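Local atomic coordinates of pyruvate formate-lyase 2 (Archaeoglobus fulgidus, PDB entry 2F3O), a protein that is a glycyl radical enzyme of the pyruvate formate-lyase family, probably with lyase activity, whose substrate and reaction are not established. Residues 65-70 with 311-316; 329-334 with 364-369; 468-473 with 484-489. One frame throughout, in Å; residues are numbered along the deposited sequence.

Overall arrangement
Interactions 1, 2 and 3 follow one another along the chain, each closed before the next opens. Interactions 1 and 2 are buried neighbours with centres about 12 Å apart, and they touch: Ile314 O of the first accepts a probable hydrogen bond from Arg365 NH1 of the second. Helix 297-310 leads into 311-316, and strands 334-338 and 368-373 lie side by side at one edge of a mixed sheet. Interaction 3 sits on helix 477-508, its centre about 46 Å from that of interaction 1 and 39 Å from that of interaction 2. Interaction 2 borders the predicted glycyl radical loop, interaction 1 packs beside interaction 2, and the centre of interaction 3 lies about 31 Å from the centre of the chain.

Interaction 1 (65-70 with 311-316); sequences VGTMLP and TNEIVP
One hydrogen bond joins Met68 to Glu313. The backbone N of Met68 gives its hydrogen to Glu313 OE1 at 2.8 Å, with an N-H...O angle of 160°. The donor meets OE1 nearly along the C-O direction. Glu313 has an extended chain beyond CG (chi2 173°), which carries the carboxylate across to the loop 65-70. OE1 also lies 3.2 Å from Thr67 CA. The second oxygen, OE2, faces Lys310 in a long, weak ion pair.

Van der Waals packing makes up the rest. The Met68 side chain, bent at chi2 and chi3, crosses Ile314 at about a right angle. Its SD lies 3.6 Å from Ile314 CG2, and its CE reaches past the sulfur to the backbone around Thr311 and Ile314. Leu69 adds CD2, 3.9 Å from the same Ile314 CG2. Trp258 of helix 250-267 also touches Met68.

The contact joins the loop after helix 39-53 to the loop after helix 297-310. The buried carboxylate of Glu313 lies beside the Met68 side chain, with Met68 CG 3.6 Å from Glu313 OE1. The backbone N-H at OE1 and the weak ion pair at OE2 would probably favour its ionised form.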
loop_
_atom_site.group_PDB
_atom_site.type_symbol
_atom_site.label_atom_id
_atom_site.label_comp_id
_atom_site.label_asym_id
_atom_site.label_seq_id
_atom_site.Cartn_x
_atom_site.Cartn_y
_atom_site.Cartn_z
ATOM N N VAL A 65 42.835 -10.867 15.186
ATOM C CA VAL A 65 42.503 -10.814 16.612
ATOM C C VAL A 65 41.020 -10.582 16.850
ATOM O O VAL A 65 40.292 -10.115 15.970
ATOM C CB VAL A 65 43.332 -9.730 17.370
ATOM C CG1 VAL A 65 44.794 -9.956 17.152
ATOM C CG2 VAL A 65 42.963 -8.338 16.907
ATOM N N GLY A 66 40.575 -10.894 18.057
ATOM C CA GLY A 66 39.156 -10.835 18.360
ATOM C C GLY A 66 38.639 -12.120 18.971
ATOM O O GLY A 66 37.952 -12.898 18.317
ATOM N N THR A 67 38.973 -12.349 20.232
ATOM C CA THR A 67 38.444 -13.497 20.924
ATOM C C THR A 67 36.929 -13.372 21.001
ATOM O O THR A 67 36.390 -12.268 21.107
ATOM C CB THR A 67 39.048 -13.673 22.341
ATOM O OG1 THR A 67 38.901 -12.468 23.101
ATOM C CG2 THR A 67 40.506 -14.016 22.251
ATOM N N MET A 68 36.253 -14.507 20.890
ATOM C CA MET A 68 34.806 -14.552 20.941
ATOM C C MET A 68 34.317 -14.439 22.369
ATOM O O MET A 68 33.291 -13.830 22.632
ATOM C CB MET A 68 34.309 -15.848 20.320
ATOM C CG MET A 68 34.694 -15.975 18.872
ATOM S SD MET A 68 33.425 -16.875 17.987
ATOM C CE MET A 68 34.233 -18.425 17.825
ATOM N N LEU A 69 35.047 -15.041 23.294
ATOM C CA LEU A 69 34.799 -14.851 24.710
ATOM C C LEU A 69 36.195 -14.714 25.321
ATOM O O LEU A 69 37.168 -15.160 24.690
ATOM C CB LEU A 69 34.064 -16.060 25.267
ATOM C CG LEU A 69 34.650 -17.393 24.829
ATOM C CD1 LEU A 69 35.157 -18.162 26.021
ATOM C CD2 LEU A 69 33.655 -18.195 24.046
ATOM N N PRO A 70 36.320 -14.070 26.516
ATOM C CA PRO A 70 37.632 -14.009 27.168
ATOM C C PRO A 70 38.019 -15.402 27.580
ATOM O O PRO A 70 37.153 -16.175 27.955
ATOM C CB PRO A 70 37.377 -13.183 28.426
ATOM C CG PRO A 70 36.086 -12.517 28.231
ATOM C CD PRO A 70 35.290 -13.369 27.306
ATOM N N THR A 311 37.162 -19.454 14.747
ATOM C CA THR A 311 35.763 -19.910 14.859
ATOM C C THR A 311 35.566 -21.156 15.735
ATOM O O THR A 311 34.436 -21.568 15.982
ATOM C CB THR A 311 35.103 -20.178 13.502
ATOM O OG1 THR A 311 35.499 -21.466 13.029
ATOM C CG2 THR A 311 35.489 -19.115 12.489
ATOM N N ASN A 312 36.664 -21.742 16.209
ATOM C CA ASN A 312 36.615 -22.849 17.159
ATOM C C ASN A 312 36.542 -22.404 18.613
ATOM O O ASN A 312 36.502 -23.244 19.506
ATOM C CB ASN A 312 37.847 -23.720 17.009
ATOM C CG ASN A 312 37.814 -24.561 15.774
ATOM O OD1 ASN A 312 37.226 -25.640 15.765
ATOM N ND2 ASN A 312 38.478 -24.089 14.720
ATOM N N GLU A 313 36.545 -21.097 18.857
ATOM C CA GLU A 313 36.486 -20.586 20.216
ATOM C C GLU A 313 35.116 -20.777 20.874
ATOM O O GLU A 313 35.019 -20.805 22.102
ATOM C CB GLU A 313 36.953 -19.127 20.278
ATOM C CG GLU A 313 38.420 -18.947 19.931
ATOM C CD GLU A 313 38.851 -17.481 19.824
ATOM O OE1 GLU A 313 38.028 -16.586 20.101
ATOM O OE2 GLU A 313 40.023 -17.224 19.467
ATOM N N ILE A 314 34.058 -20.921 20.080
ATOM C CA ILE A 314 32.752 -21.203 20.676
ATOM C C ILE A 314 32.278 -22.634 20.542
ATOM O O ILE A 314 32.585 -23.359 19.608
ATOM C CB ILE A 314 31.590 -20.228 20.279
ATOM C CG1 ILE A 314 31.246 -20.320 18.797
ATOM C CG2 ILE A 314 31.900 -18.818 20.671
ATOM C CD1 ILE A 314 29.907 -19.698 18.465
ATOM N N VAL A 315 31.489 -22.987 21.527
ATOM C CA VAL A 315 31.009 -24.307 21.738
ATOM C C VAL A 315 29.687 -23.925 22.412
ATOM O O VAL A 315 29.630 -22.923 23.132
ATOM C CB VAL A 315 32.044 -25.077 22.636
ATOM C CG1 VAL A 315 31.583 -25.234 24.078
ATOM C CG2 VAL A 315 32.377 -26.417 22.034
ATOM N N PRO A 316 28.600 -24.648 22.124
ATOM C CA PRO A 316 27.263 -24.147 22.474
ATOM C C PRO A 316 26.892 -24.309 23.949
ATOM O O PRO A 316 27.387 -25.198 24.599
ATOM C CB PRO A 316 26.357 -24.997 21.600
ATOM C CG PRO A 316 27.107 -26.288 21.461
ATOM C CD PRO A 316 28.556 -25.959 21.467
#

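Interaction 2 (329-334 with 364-369); sequences QATNQA and LRQPNV
Gln333 and Asn368 join the backbones where two parallel strands begin: Asn368 N donates to Gln333 O at 3.1 Å, and Ala334 pairs with Asn368 in a parallel bridge, CA to CA 4.4 Å. The contact lies at the start of both strands of a beta-alpha-beta unit, 334-338 and 368-373, linked through helix 350-362.

Before the bridge the chains part, and side chains span the gap. Arg365 NH2 gives a hydrogen bond to Gln329 O at 2.9 Å. This oxygen lies at the edge of the guanidinium, close to its plane. Arg365 NE adds a weak second bond to the same oxygen. NH1 is held by Ile314 O. Hydrogen bonds thus hold the group at its edge, and Gln366 CG packs on one face, 3.5 Å above its centre.

Gln366 folds back at chi2 (-67°), which brings its amide against the backbone and side chain of Asn332. Its NE2 donates to Asn332 OD1 at 3.0 Å. The acceptor is near the plane of the Gln366 amide, but the donor stands above the plane of the Asn332 side-chain carbonyl, and the two amides are turned 63° apart. Asn368 ND2 is 3.1 Å from the same OD1 and makes a hydrogen bond to Gly752 O, while Arg749 holds Asn368 OD1.

Gly752 is the predicted site of the glycyl radical, and Asn332 ND2 binds a glycerol, probably from the crystallisation liquor. Buried amides thus cluster between the start of the sheet and the predicted radical loop. Bonded at both ends of its amide, to Arg749 and Gly752, Asn368 is likely to keep a set orientation.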
loop_
_atom_site.group_PDB
_atom_site.type_symbol
_atom_site.label_atom_id
_atom_site.label_comp_id
_atom_site.label_asym_id
_atom_site.label_seq_id
_atom_site.Cartn_x
_atom_site.Cartn_y
_atom_site.Cartn_z
ATOM N N GLN A 329 28.519 -30.495 19.566
ATOM C CA GLN A 329 29.016 -29.128 19.724
ATOM C C GLN A 329 28.693 -28.225 18.536
ATOM O O GLN A 329 29.584 -27.639 17.909
ATOM C CB GLN A 329 30.517 -29.137 20.000
ATOM C CG GLN A 329 30.891 -29.893 21.249
ATOM C CD GLN A 329 32.380 -29.896 21.481
ATOM O OE1 GLN A 329 33.170 -30.035 20.541
ATOM N NE2 GLN A 329 32.780 -29.742 22.737
ATOM N N ALA A 330 27.409 -28.145 18.218
ATOM C CA ALA A 330 26.964 -27.519 16.990
ATOM C C ALA A 330 26.807 -26.026 17.166
ATOM O O ALA A 330 25.977 -25.557 17.940
ATOM C CB ALA A 330 25.670 -28.133 16.572
ATOM N N THR A 331 27.634 -25.270 16.470
ATOM C CA THR A 331 27.466 -23.830 16.440
ATOM C C THR A 331 27.357 -23.423 14.980
ATOM O O THR A 331 26.350 -22.855 14.560
ATOM C CB THR A 331 28.628 -23.097 17.125
ATOM O OG1 THR A 331 29.877 -23.533 16.571
ATOM C CG2 THR A 331 28.612 -23.376 18.617
ATOM N N ASN A 332 28.414 -23.715 14.228
ATOM C CA ASN A 332 28.380 -23.732 12.777
ATOM C C ASN A 332 28.444 -22.414 12.050
ATOM O O ASN A 332 27.572 -22.115 11.238
ATOM C CB ASN A 332 27.259 -24.627 12.257
ATOM C CG ASN A 332 27.539 -26.064 12.536
ATOM O OD1 ASN A 332 28.524 -26.583 12.054
ATOM N ND2 ASN A 332 26.717 -26.704 13.351
ATOM N N GLN A 333 29.478 -21.635 12.352
ATOM C CA GLN A 333 29.819 -20.494 11.530
ATOM C C GLN A 333 30.261 -21.043 10.199
ATOM O O GLN A 333 31.353 -21.560 10.082
ATOM C CB GLN A 333 30.966 -19.688 12.138
ATOM C CG GLN A 333 30.583 -18.883 13.352
ATOM C CD GLN A 333 31.783 -18.485 14.160
ATOM O OE1 GLN A 333 32.542 -17.601 13.770
ATOM N NE2 GLN A 333 31.962 -19.132 15.302
ATOM N N ALA A 334 29.409 -20.931 9.195
ATOM C CA ALA A 334 29.696 -21.546 7.925
ATOM C C ALA A 334 30.472 -20.648 6.984
ATOM O O ALA A 334 30.487 -19.437 7.125
ATOM C CB ALA A 334 28.428 -21.995 7.276
ATOM N N LEU A 364 39.808 -29.177 11.793
ATOM C CA LEU A 364 39.169 -28.858 13.063
ATOM C C LEU A 364 37.659 -28.921 12.906
ATOM O O LEU A 364 37.162 -28.970 11.776
ATOM C CB LEU A 364 39.576 -27.466 13.510
ATOM C CG LEU A 364 41.074 -27.270 13.685
ATOM C CD1 LEU A 364 41.394 -25.791 13.794
ATOM C CD2 LEU A 364 41.559 -28.026 14.919
ATOM N N ARG A 365 36.927 -28.887 14.021
ATOM C CA ARG A 365 35.464 -28.965 13.974
ATOM C C ARG A 365 34.814 -27.754 13.307
ATOM O O ARG A 365 33.668 -27.829 12.859
ATOM C CB ARG A 365 34.859 -29.176 15.369
ATOM C CG ARG A 365 35.077 -28.032 16.341
ATOM C CD ARG A 365 34.279 -28.184 17.657
ATOM N NE ARG A 365 32.989 -27.476 17.672
ATOM C CZ ARG A 365 32.832 -26.176 17.931
ATOM N NH1 ARG A 365 33.879 -25.403 18.170
ATOM N NH2 ARG A 365 31.623 -25.632 17.931
ATOM N N GLN A 366 35.544 -26.644 13.235
ATOM C CA GLN A 366 34.929 -25.417 12.785
ATOM C C GLN A 366 35.789 -24.421 12.026
ATOM O O GLN A 366 36.869 -24.048 12.489
ATOM C CB GLN A 366 34.337 -24.618 13.967
ATOM C CG GLN A 366 33.008 -25.074 14.545
ATOM C CD GLN A 366 31.839 -24.910 13.614
ATOM O OE1 GLN A 366 31.827 -24.030 12.778
ATOM N NE2 GLN A 366 30.829 -25.748 13.778
ATOM N N PRO A 367 35.441 -24.193 10.762
ATOM C CA PRO A 367 34.262 -23.506 10.299
ATOM C C PRO A 367 33.504 -24.631 9.570
ATOM O O PRO A 367 34.079 -25.684 9.267
ATOM C CB PRO A 367 34.804 -22.460 9.320
ATOM C CG PRO A 367 36.227 -22.779 9.142
ATOM C CD PRO A 367 36.491 -24.141 9.742
ATOM N N ASN A 368 32.218 -24.471 9.326
ATOM C CA ASN A 368 31.566 -25.474 8.536
ATOM C C ASN A 368 31.818 -25.093 7.115
ATOM O O ASN A 368 31.198 -24.172 6.619
ATOM C CB ASN A 368 30.072 -25.507 8.806
ATOM C CG ASN A 368 29.477 -26.851 8.486
ATOM O OD1 ASN A 368 30.086 -27.652 7.791
ATOM N ND2 ASN A 368 28.289 -27.114 9.002
ATOM N N VAL A 369 32.743 -25.771 6.452
ATOM C CA VAL A 369 33.055 -25.373 5.079
ATOM C C VAL A 369 32.187 -26.011 3.988
ATOM O O VAL A 369 32.064 -27.237 3.874
ATOM C CB VAL A 369 34.565 -25.314 4.809
ATOM C CG1 VAL A 369 35.309 -25.862 6.002
ATOM C CG2 VAL A 369 34.941 -25.955 3.494
#

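Interaction 3 (468-473 with 484-489); sequences AKTEKP and REQVSH
The Gln486 side-chain amide bonds to both backbone polar groups of one residue, Ala468. Ala468 N donates to Gln486 OE1 at 2.9 Å, and Gln486 NE2 returns a bond to Ala468 O at 2.8 Å. The N-H...O angles are 154° and 140°, and each donor is tilted from the carbonyl plane of its acceptor. The amide is gripped at both ends, which fixes its rotation. A bend at chi2 (-72°) swings it off the helix toward the loop.

His489, one turn further along, sets its ring against Ala468 N, which lies 3.5 Å above the centre of one face. The ring NE2 is hydrogen-bonded to Phe466 O, two residues before Ala468. Gln486 and His489 thus both meet the loop at Ala468: the amide by hydrogen bonds, the ring by packing.

The loop precedes helix 477-508 and folds back along it. Lys469 is the centre of an inverse gamma turn, closed by a weak bond from Thr470 N to Ala468 O. Ala468 O therefore takes hydrogens from both Thr470 and Gln486. After the turn Thr470 points toward the helix. Its CG2 packs against the Gln486 amide, 3.4 Å from NE2, and lies 4.0 Å from Glu485 OE2.

A leucine in place of Gln486 would probably leave Ala468 N without this acceptor and Ala468 O without one of its two donors, and let the loop shift from the helix. Tyr452 and Ala453, at the end of helix 447-453, touch Gln486 as well.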
loop_
_atom_site.group_PDB
_atom_site.type_symbol
_atom_site.label_atom_id
_atom_site.label_comp_id
_atom_site.label_asym_id
_atom_site.label_seq_id
_atom_site.Cartn_x
_atom_site.Cartn_y
_atom_site.Cartn_z
ATOM N N ALA A 468 -4.620 -34.603 14.603
ATOM C CA ALA A 468 -5.942 -34.343 14.063
ATOM C C ALA A 468 -6.850 -35.499 14.455
ATOM O O ALA A 468 -6.394 -36.632 14.599
ATOM C CB ALA A 468 -5.874 -34.230 12.559
ATOM N N LYS A 469 -8.139 -35.246 14.629
ATOM C CA LYS A 469 -9.010 -36.337 15.007
ATOM C C LYS A 469 -9.424 -37.155 13.795
ATOM O O LYS A 469 -10.578 -37.118 13.402
ATOM C CB LYS A 469 -10.236 -35.823 15.773
ATOM C CG LYS A 469 -9.955 -35.443 17.239
ATOM C CD LYS A 469 -8.884 -36.342 17.863
ATOM C CE LYS A 469 -8.939 -36.325 19.376
ATOM N NZ LYS A 469 -9.251 -34.954 19.850
ATOM N N THR A 470 -8.486 -37.905 13.211
ATOM C CA THR A 470 -8.788 -38.823 12.096
ATOM C C THR A 470 -9.466 -40.082 12.616
ATOM O O THR A 470 -9.605 -40.270 13.826
ATOM C CB THR A 470 -7.517 -39.240 11.300
ATOM O OG1 THR A 470 -6.601 -39.931 12.162
ATOM C CG2 THR A 470 -6.825 -38.028 10.712
ATOM N N GLU A 471 -9.892 -40.952 11.708
ATOM C CA GLU A 471 -10.512 -42.214 12.140
ATOM C C GLU A 471 -9.522 -43.393 12.188
ATOM O O GLU A 471 -8.334 -43.222 11.869
ATOM C CB GLU A 471 -11.746 -42.530 11.291
ATOM C CG GLU A 471 -12.988 -41.818 11.789
ATOM C CD GLU A 471 -13.929 -41.443 10.669
ATOM O OE1 GLU A 471 -13.630 -41.759 9.495
ATOM O OE2 GLU A 471 -14.974 -40.821 10.964
ATOM N N LYS A 472 -9.995 -44.560 12.641
ATOM C CA LYS A 472 -9.206 -45.794 12.557
ATOM C C LYS A 472 -9.050 -46.093 11.073
ATOM O O LYS A 472 -9.999 -45.954 10.306
ATOM C CB LYS A 472 -9.886 -46.974 13.268
ATOM C CG LYS A 472 -10.182 -46.776 14.743
ATOM C CD LYS A 472 -10.798 -48.045 15.333
ATOM C CE LYS A 472 -11.882 -47.752 16.387
ATOM N NZ LYS A 472 -11.356 -47.693 17.791
ATOM N N PRO A 473 -7.836 -46.445 10.655
ATOM C CA PRO A 473 -7.599 -46.730 9.243
ATOM C C PRO A 473 -7.992 -48.157 8.827
ATOM O O PRO A 473 -7.868 -49.106 9.612
ATOM C CB PRO A 473 -6.097 -46.533 9.101
ATOM C CG PRO A 473 -5.531 -46.746 10.488
ATOM C CD PRO A 473 -6.623 -46.567 11.486
ATOM N N ARG A 484 -1.417 -37.612 5.163
ATOM C CA ARG A 484 -1.335 -36.259 4.599
ATOM C C ARG A 484 -2.045 -35.233 5.458
ATOM O O ARG A 484 -1.556 -34.128 5.659
ATOM C CB ARG A 484 -1.950 -36.226 3.200
ATOM C CG ARG A 484 -1.531 -35.047 2.344
ATOM C CD ARG A 484 -2.622 -34.768 1.323
ATOM N NE ARG A 484 -2.121 -34.097 0.128
ATOM C CZ ARG A 484 -1.709 -34.729 -0.966
ATOM N NH1 ARG A 484 -1.746 -36.052 -1.014
ATOM N NH2 ARG A 484 -1.270 -34.044 -2.013
ATOM N N GLU A 485 -3.198 -35.611 5.974
ATOM C CA GLU A 485 -3.923 -34.735 6.842
ATOM C C GLU A 485 -3.166 -34.528 8.140
ATOM O O GLU A 485 -3.179 -33.431 8.680
ATOM C CB GLU A 485 -5.302 -35.304 7.130
ATOM C CG GLU A 485 -6.264 -34.291 7.715
ATOM C CD GLU A 485 -7.624 -34.889 7.973
ATOM O OE1 GLU A 485 -8.125 -35.631 7.089
ATOM O OE2 GLU A 485 -8.183 -34.625 9.063
ATOM N N GLN A 486 -2.492 -35.562 8.633
ATOM C CA GLN A 486 -1.783 -35.424 9.896
ATOM C C GLN A 486 -0.502 -34.609 9.793
ATOM O O GLN A 486 -0.187 -33.847 10.710
ATOM C CB GLN A 486 -1.497 -36.778 10.527
ATOM C CG GLN A 486 -2.702 -37.449 11.124
ATOM C CD GLN A 486 -3.212 -36.811 12.402
ATOM O OE1 GLN A 486 -2.650 -35.839 12.915
ATOM N NE2 GLN A 486 -4.289 -37.378 12.936
ATOM N N VAL A 487 0.226 -34.782 8.687
ATOM C CA VAL A 487 1.413 -33.977 8.384
ATOM C C VAL A 487 1.025 -32.503 8.385
ATOM O O VAL A 487 1.613 -31.699 9.121
ATOM C CB VAL A 487 2.029 -34.352 7.013
ATOM C CG1 VAL A 487 3.203 -33.435 6.669
ATOM C CG2 VAL A 487 2.485 -35.796 7.017
ATOM N N SER A 488 0.002 -32.187 7.585
ATOM C CA SER A 488 -0.643 -30.873 7.544
ATOM C C SER A 488 -0.884 -30.292 8.933
ATOM O O SER A 488 -0.398 -29.211 9.248
ATOM C CB SER A 488 -1.976 -30.969 6.795
ATOM O OG SER A 488 -2.498 -29.686 6.481
ATOM N N HIS A 489 -1.597 -31.045 9.760
ATOM C CA HIS A 489 -1.943 -30.652 11.126
ATOM C C HIS A 489 -0.725 -30.276 11.968
ATOM O O HIS A 489 -0.770 -29.313 12.732
ATOM C CB HIS A 489 -2.684 -31.800 11.800
ATOM C CG HIS A 489 -3.019 -31.546 13.228
ATOM N ND1 HIS A 489 -4.195 -30.947 13.614
ATOM C CD2 HIS A 489 -2.349 -31.830 14.369
ATOM C CE1 HIS A 489 -4.234 -30.860 14.935
ATOM N NE2 HIS A 489 -3.120 -31.380 15.416
#